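Local coordinates for protein Baccell_00875 (Bacteroides cellulosilyticus DSM 14838, PDB 5NO8) that acts as a polysaccharide lyase, probably removing the L-rhamnose that caps glucuronic acid in complex arabinogalactan proteins, at residues N199-E204 with P662-G667; V621-A626 with S633-A638. All coordinates share one frame; numbering follows the deposited sequence.

Interaction 1 of 2, residues N199-E204 with P662-G667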
loop_
_atom_site.group_PDB
_atom_site.type_symbol
_atom_site.label_atom_id
_atom_site.label_comp_id
_atom_site.label_asym_id
_atom_site.label_seq_id
_atom_site.Cartn_x
_atom_site.Cartn_y
_atom_site.Cartn_z
ATOM N N ASN A 199 13.964 7.342 -7.199
ATOM C CA ASN A 199 12.729 6.608 -7.411
ATOM C C ASN A 199 13.040 5.123 -7.473
ATOM O O ASN A 199 14.162 4.710 -7.213
ATOM C CB ASN A 199 12.045 7.055 -8.724
ATOM C CG ASN A 199 10.542 7.128 -8.574
ATOM O OD1 ASN A 199 9.954 6.239 -7.992
ATOM N ND2 ASN A 199 9.922 8.219 -9.078
ATOM N N TYR A 200 12.037 4.317 -7.748
ATOM C CA TYR A 200 12.276 2.916 -8.039
ATOM C C TYR A 200 11.345 2.418 -9.133
ATOM O O TYR A 200 10.321 3.014 -9.417
ATOM C CB TYR A 200 12.165 2.050 -6.787
ATOM C CG TYR A 200 10.754 1.905 -6.237
ATOM C CD1 TYR A 200 10.229 2.871 -5.399
ATOM C CD2 TYR A 200 9.959 0.801 -6.557
ATOM C CE1 TYR A 200 8.968 2.743 -4.866
ATOM C CE2 TYR A 200 8.673 0.657 -6.029
ATOM C CZ TYR A 200 8.179 1.653 -5.202
ATOM O OH TYR A 200 6.920 1.579 -4.642
ATOM N N GLU A 201 11.739 1.305 -9.733
ATOM C CA GLU A 201 10.963 0.652 -10.754
ATOM C C GLU A 201 10.681 -0.763 -10.341
ATOM O O GLU A 201 11.376 -1.328 -9.501
ATOM C CB GLU A 201 11.732 0.614 -12.061
ATOM C CG GLU A 201 11.861 1.965 -12.713
ATOM C CD GLU A 201 12.785 1.923 -13.912
ATOM O OE1 GLU A 201 12.313 1.495 -14.984
ATOM O OE2 GLU A 201 13.984 2.281 -13.766
ATOM N N ILE A 202 9.670 -1.329 -10.974
ATOM C CA ILE A 202 9.286 -2.710 -10.749
ATOM C C ILE A 202 9.397 -3.416 -12.092
ATOM O O ILE A 202 8.900 -2.923 -13.119
ATOM C CB ILE A 202 7.838 -2.835 -10.196
ATOM C CG1 ILE A 202 7.714 -2.242 -8.801
ATOM C CG2 ILE A 202 7.357 -4.293 -10.170
ATOM C CD1 ILE A 202 8.478 -2.947 -7.721
ATOM N N TRP A 203 10.017 -4.593 -12.066
ATOM C CA TRP A 203 10.134 -5.444 -13.243
ATOM C C TRP A 203 9.491 -6.806 -12.979
ATOM O O TRP A 203 9.384 -7.220 -11.828
ATOM C CB TRP A 203 11.614 -5.630 -13.647
ATOM C CG TRP A 203 12.273 -4.380 -14.037
ATOM C CD1 TRP A 203 13.021 -3.570 -13.247
ATOM C CD2 TRP A 203 12.216 -3.764 -15.303
ATOM N NE1 TRP A 203 13.461 -2.487 -13.963
ATOM C CE2 TRP A 203 12.965 -2.570 -15.226
ATOM C CE3 TRP A 203 11.614 -4.109 -16.516
ATOM C CZ2 TRP A 203 13.136 -1.718 -16.322
ATOM C CZ3 TRP A 203 11.743 -3.261 -17.577
ATOM C CH2 TRP A 203 12.514 -2.078 -17.484
ATOM N N GLU A 204 9.064 -7.462 -14.062
ATOM C CA GLU A 204 8.523 -8.844 -14.050
ATOM C C GLU A 204 7.179 -9.004 -13.313
ATOM O O GLU A 204 7.002 -9.847 -12.411
ATOM C CB GLU A 204 9.557 -9.832 -13.533
ATOM C CG GLU A 204 10.866 -9.831 -14.304
ATOM C CD GLU A 204 10.690 -10.283 -15.747
ATOM O OE1 GLU A 204 9.763 -11.073 -16.013
ATOM O OE2 GLU A 204 11.450 -9.841 -16.629
ATOM N N PRO A 662 5.210 3.382 -8.437
ATOM C CA PRO A 662 6.601 3.416 -8.917
ATOM C C PRO A 662 6.804 4.291 -10.140
ATOM O O PRO A 662 5.850 4.622 -10.831
ATOM C CB PRO A 662 6.904 1.956 -9.263
ATOM C CG PRO A 662 5.895 1.167 -8.513
ATOM C CD PRO A 662 4.658 2.021 -8.495
ATOM N N TYR A 663 8.055 4.605 -10.428
ATOM C CA TYR A 663 8.406 5.404 -11.579
ATOM C C TYR A 663 7.903 4.748 -12.855
ATOM O O TYR A 663 7.272 5.392 -13.695
ATOM C CB TYR A 663 9.929 5.579 -11.602
ATOM C CG TYR A 663 10.504 6.233 -12.847
ATOM C CD1 TYR A 663 10.087 7.478 -13.263
ATOM C CD2 TYR A 663 11.534 5.625 -13.531
ATOM C CE1 TYR A 663 10.628 8.088 -14.387
ATOM C CE2 TYR A 663 12.086 6.184 -14.667
ATOM C CZ TYR A 663 11.644 7.421 -15.098
ATOM O OH TYR A 663 12.212 7.953 -16.241
ATOM N N LYS A 664 8.240 3.473 -13.002
ATOM C CA LYS A 664 7.800 2.645 -14.114
ATOM C C LYS A 664 7.587 1.228 -13.643
ATOM O O LYS A 664 8.117 0.796 -12.609
ATOM C CB LYS A 664 8.837 2.628 -15.242
ATOM C CG LYS A 664 9.025 3.971 -15.932
ATOM C CD LYS A 664 10.131 3.970 -16.963
ATOM C CE LYS A 664 10.154 5.300 -17.703
ATOM N NZ LYS A 664 11.232 5.396 -18.719
ATOM N N ILE A 665 6.770 0.524 -14.404
ATOM C CA ILE A 665 6.514 -0.891 -14.197
ATOM C C ILE A 665 6.725 -1.574 -15.535
ATOM O O ILE A 665 6.003 -1.313 -16.523
ATOM C CB ILE A 665 5.081 -1.110 -13.683
ATOM C CG1 ILE A 665 4.886 -0.409 -12.323
ATOM C CG2 ILE A 665 4.786 -2.610 -13.580
ATOM C CD1 ILE A 665 3.465 0.025 -12.070
ATOM N N ASP A 666 7.749 -2.439 -15.595
ATOM C CA ASP A 666 8.146 -3.114 -16.845
ATOM C C ASP A 666 8.329 -2.147 -18.007
ATOM O O ASP A 666 7.962 -2.443 -19.154
ATOM C CB ASP A 666 7.153 -4.233 -17.210
ATOM C CG ASP A 666 7.389 -5.496 -16.412
ATOM O OD1 ASP A 666 8.545 -5.985 -16.358
ATOM O OD2 ASP A 666 6.428 -5.963 -15.776
ATOM N N GLY A 667 8.897 -0.979 -17.703
ATOM C CA GLY A 667 9.175 0.039 -18.704
ATOM C C GLY A 667 8.052 0.993 -19.055
ATOM O O GLY A 667 8.263 1.938 -19.840
HETATM O O HOH W 1 10.261 -0.454 -15.222
#

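Interaction 2 of 2, residues V621-A626 with S633-A638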
loop_
_atom_site.group_PDB
_atom_site.type_symbol
_atom_site.label_atom_id
_atom_site.label_comp_id
_atom_site.label_asym_id
_atom_site.label_seq_id
_atom_site.Cartn_x
_atom_site.Cartn_y
_atom_site.Cartn_z
ATOM N N VAL A 621 -8.755 -1.291 12.051
ATOM C CA VAL A 621 -8.148 -2.088 13.091
ATOM C C VAL A 621 -7.572 -1.241 14.204
ATOM O O VAL A 621 -7.765 -1.557 15.391
ATOM C CB VAL A 621 -7.043 -3.017 12.529
ATOM C CG1 VAL A 621 -6.207 -3.633 13.661
ATOM C CG2 VAL A 621 -7.654 -4.086 11.643
ATOM N N TYR A 622 -6.825 -0.186 13.848
ATOM C CA TYR A 622 -6.220 0.688 14.832
ATOM C C TYR A 622 -7.285 1.401 15.663
ATOM O O TYR A 622 -7.110 1.556 16.868
ATOM C CB TYR A 622 -5.322 1.741 14.178
ATOM C CG TYR A 622 -4.056 1.239 13.539
ATOM C CD1 TYR A 622 -3.581 -0.070 13.762
ATOM C CD2 TYR A 622 -3.307 2.073 12.711
ATOM C CE1 TYR A 622 -2.397 -0.501 13.191
ATOM C CE2 TYR A 622 -2.129 1.630 12.136
ATOM C CZ TYR A 622 -1.675 0.355 12.397
ATOM O OH TYR A 622 -0.517 -0.102 11.800
ATOM N N TYR A 623 -8.365 1.812 15.002
ATOM C CA TYR A 623 -9.542 2.412 15.669
ATOM C C TYR A 623 -10.155 1.444 16.699
ATOM O O TYR A 623 -10.353 1.805 17.879
ATOM C CB TYR A 623 -10.555 2.853 14.610
ATOM C CG TYR A 623 -11.974 3.042 15.082
ATOM C CD1 TYR A 623 -12.374 4.228 15.705
ATOM C CD2 TYR A 623 -12.926 2.057 14.862
ATOM C CE1 TYR A 623 -13.692 4.400 16.128
ATOM C CE2 TYR A 623 -14.228 2.211 15.273
ATOM C CZ TYR A 623 -14.600 3.370 15.915
ATOM O OH TYR A 623 -15.908 3.487 16.311
ATOM N N TYR A 624 -10.402 0.214 16.275
ATOM C CA TYR A 624 -10.962 -0.784 17.203
ATOM C C TYR A 624 -9.977 -1.131 18.312
ATOM O O TYR A 624 -10.380 -1.317 19.464
ATOM C CB TYR A 624 -11.392 -2.056 16.487
ATOM C CG TYR A 624 -12.584 -1.935 15.577
ATOM C CD1 TYR A 624 -13.813 -1.499 16.058
ATOM C CD2 TYR A 624 -12.503 -2.291 14.239
ATOM C CE1 TYR A 624 -14.909 -1.396 15.238
ATOM C CE2 TYR A 624 -13.597 -2.203 13.412
ATOM C CZ TYR A 624 -14.804 -1.738 13.924
ATOM O OH TYR A 624 -15.883 -1.650 13.113
ATOM N N TYR A 625 -8.689 -1.240 17.983
ATOM C CA TYR A 625 -7.681 -1.569 18.973
ATOM C C TYR A 625 -7.623 -0.480 20.071
ATOM O O TYR A 625 -7.457 -0.804 21.253
ATOM C CB TYR A 625 -6.323 -1.763 18.302
ATOM C CG TYR A 625 -5.229 -2.113 19.253
ATOM C CD1 TYR A 625 -5.039 -3.424 19.666
ATOM C CD2 TYR A 625 -4.401 -1.137 19.773
ATOM C CE1 TYR A 625 -4.026 -3.750 20.561
ATOM C CE2 TYR A 625 -3.392 -1.449 20.676
ATOM C CZ TYR A 625 -3.202 -2.762 21.058
ATOM O OH TYR A 625 -2.201 -3.069 21.957
ATOM N N ALA A 626 -7.745 0.802 19.685
ATOM C CA ALA A 626 -7.794 1.889 20.655
ATOM C C ALA A 626 -9.035 1.792 21.569
ATOM O O ALA A 626 -8.934 2.096 22.762
ATOM C CB ALA A 626 -7.741 3.248 19.978
ATOM N N SER A 633 -2.908 6.474 21.172
ATOM C CA SER A 633 -1.905 6.600 20.104
ATOM C C SER A 633 -2.401 5.851 18.858
ATOM O O SER A 633 -2.134 6.274 17.744
ATOM C CB SER A 633 -0.487 6.147 20.541
ATOM O OG SER A 633 -0.365 4.720 20.654
ATOM N N TYR A 634 -3.120 4.748 19.050
ATOM C CA TYR A 634 -3.709 4.024 17.941
ATOM C C TYR A 634 -4.844 4.732 17.250
ATOM O O TYR A 634 -4.979 4.582 16.032
ATOM C CB TYR A 634 -4.078 2.592 18.332
ATOM C CG TYR A 634 -2.864 1.701 18.258
ATOM C CD1 TYR A 634 -1.995 1.570 19.345
ATOM C CD2 TYR A 634 -2.544 1.042 17.076
ATOM C CE1 TYR A 634 -0.847 0.770 19.268
ATOM C CE2 TYR A 634 -1.410 0.238 16.992
ATOM C CZ TYR A 634 -0.570 0.110 18.095
ATOM O OH TYR A 634 0.539 -0.684 17.992
ATOM N N GLN A 635 -5.637 5.525 17.980
ATOM C CA GLN A 635 -6.632 6.351 17.338
ATOM C C GLN A 635 -5.982 7.422 16.441
ATOM O O GLN A 635 -6.494 7.685 15.350
ATOM C CB GLN A 635 -7.601 6.986 18.357
ATOM C CG GLN A 635 -8.650 7.936 17.780
ATOM C CD GLN A 635 -9.539 7.320 16.727
ATOM O OE1 GLN A 635 -9.738 6.101 16.686
ATOM N NE2 GLN A 635 -10.083 8.156 15.856
ATOM N N LYS A 636 -4.889 8.023 16.891
ATOM C CA LYS A 636 -4.174 9.008 16.069
ATOM C C LYS A 636 -3.607 8.331 14.819
ATOM O O LYS A 636 -3.633 8.899 13.722
ATOM C CB LYS A 636 -3.061 9.679 16.853
ATOM C CG LYS A 636 -3.555 10.470 18.048
ATOM C CD LYS A 636 -4.455 11.605 17.636
ATOM C CE LYS A 636 -4.519 12.635 18.749
ATOM N NZ LYS A 636 -5.530 13.676 18.415
ATOM N N ARG A 637 -3.111 7.112 14.988
ATOM C CA ARG A 637 -2.643 6.332 13.840
ATOM C C ARG A 637 -3.744 5.964 12.866
ATOM O O ARG A 637 -3.591 6.110 11.648
ATOM C CB ARG A 637 -1.847 5.131 14.308
ATOM C CG ARG A 637 -0.547 5.573 14.954
ATOM C CD ARG A 637 0.156 4.410 15.617
ATOM N NE ARG A 637 0.604 3.438 14.624
ATOM C CZ ARG A 637 1.262 2.321 14.912
ATOM N NH1 ARG A 637 1.549 2.000 16.183
ATOM N NH2 ARG A 637 1.614 1.514 13.927
ATOM N N ALA A 638 -4.902 5.562 13.385
ATOM C CA ALA A 638 -6.059 5.305 12.558
ATOM C C ALA A 638 -6.424 6.514 11.726
ATOM O O ALA A 638 -6.772 6.391 10.550
ATOM C CB ALA A 638 -7.258 4.903 13.427
HETATM O O HOH W 2 1.095 1.694 10.565
HETATM O O HOH W 3 -10.819 4.541 18.587
#

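Interaction 1 of 2, residues N199-E204 with P662-G667
Pro662 places its CA over one face of the Tyr200 ring and its CG 3.8 Å from Tyr200 CE2, while Ile202 CD1 meets that ring at the edge, in plane. The backbones form a short parallel strand pair in a mixed sheet, with strand 217-221 antiparallel to 199-203. With CG beside its backbone N (chi1 -71°), Glu201 runs extended alongside Tyr663, its CG 3.8 Å from Tyr663 CD2 at the ring edge, the carboxylate turned 84° to the ring; Lys664 CG sits above one face. Asp666 N and a water lie above one face of the Trp203 indole. Tyr663 N donates to Tyr200 O (2.9 Å), Ile202 N to Lys664 O (3.1 Å) and Asp666 N to Ile202 O (2.8 Å). Ile202 and Ile665 share the opposite side from Glu201 and Lys664. Outside the pair, Tyr200 OH bonds to Asp608, Tyr663 OH to Asp141, also the salt-bridge partner of Lys664, and Trp203 NE1 and Glu201 OE2 to Tyr76 OH. The water donates to Glu201 OE1 (2.8 Å) and accepts from Gly667 N (2.9 Å). Asp666 grips two successive amides, OD2 taking Arg205 N and OD1 taking Glu204 N at 2.8 Å, on its syn side, 21° out of plane.

Interaction 2 of 2, residues V621-A626 with S633-A638
Tyr634 sits between Tyr622 and Tyr625 in a compact aromatic cluster, the tight part of this contact. Its ring edge is directed at the face of Tyr622 in a T-shaped pair, centroids 5.3 Å apart and planes at 74°. One face of the same Tyr634 ring receives the edge of Tyr625, through CD2 and CE2, with the centroids of Tyr625 and Tyr634 4.6 Å apart. Close to the backbone, Tyr622 CB lies 3.4 Å from Tyr634 O and 3.8 Å from Ala638 CB, and Ala626 CB packs on the CB atoms of Tyr634 and Gln635. The alanine methyls probably permit the close approach of the axes, 7.6 Å at 160°, in an antiparallel helical hairpin of helices 615-629 and 632-644 in the helix-rich C-terminal part, consistent with an alpha/alpha toroid. On the same side of the Tyr622 ring as Tyr634, toward its CD2/CE2 half, Arg637 passes obliquely, CB near CD2 and guanidinium near the hydroxyl; Glu589 and Glu576 hold that guanidinium by salt bridges, and Glu576 also binds Tyr634 OH. Replacing Tyr622 with an alanine would probably open a gap between Tyr634 and Arg637 and leave the Tyr634 edge without its aromatic face.

Water enters at the margins. One molecule bonds to Tyr622 OH and accepts only weakly from Arg637 NH2. The looser flank is that of Tyr623 and Gln635, where no direct hydrogen bond spans the helices. A bend at chi2 (58°) brings Gln635 OE1 to the edge of the Tyr623 ring, 3.4 Å from CD1, while NE2 bonds to Glu639 and to Val690 O. A second water spans this flank, donating to Gln635 OE1 at 2.7 Å and to Tyr623 O at 2.9 Å.

Both contacts are partly buried, yet they lie on opposite sides of the chain's centre, their centres about 33 Å apart and their nearest atoms about 18 Å. Interaction 1 joins distant parts of the sequence, a strand of the N-terminal beta region and a short strand between helix 632-644 and the last helix, 682-692; interaction 2, within the intervening sequence, joins two neighbouring helices. Their chemistry follows: interaction 1 rests mainly on main-chain hydrogen bonds along the strand pair, with one from the Asp666 carboxylate, whereas in interaction 2 each helix satisfies its own backbone and aromatic packing does the joining. Tyrosines recur in both, but with proline and acidic neighbours in 199-204/662-667 and mainly with each other in 621-626/633-638.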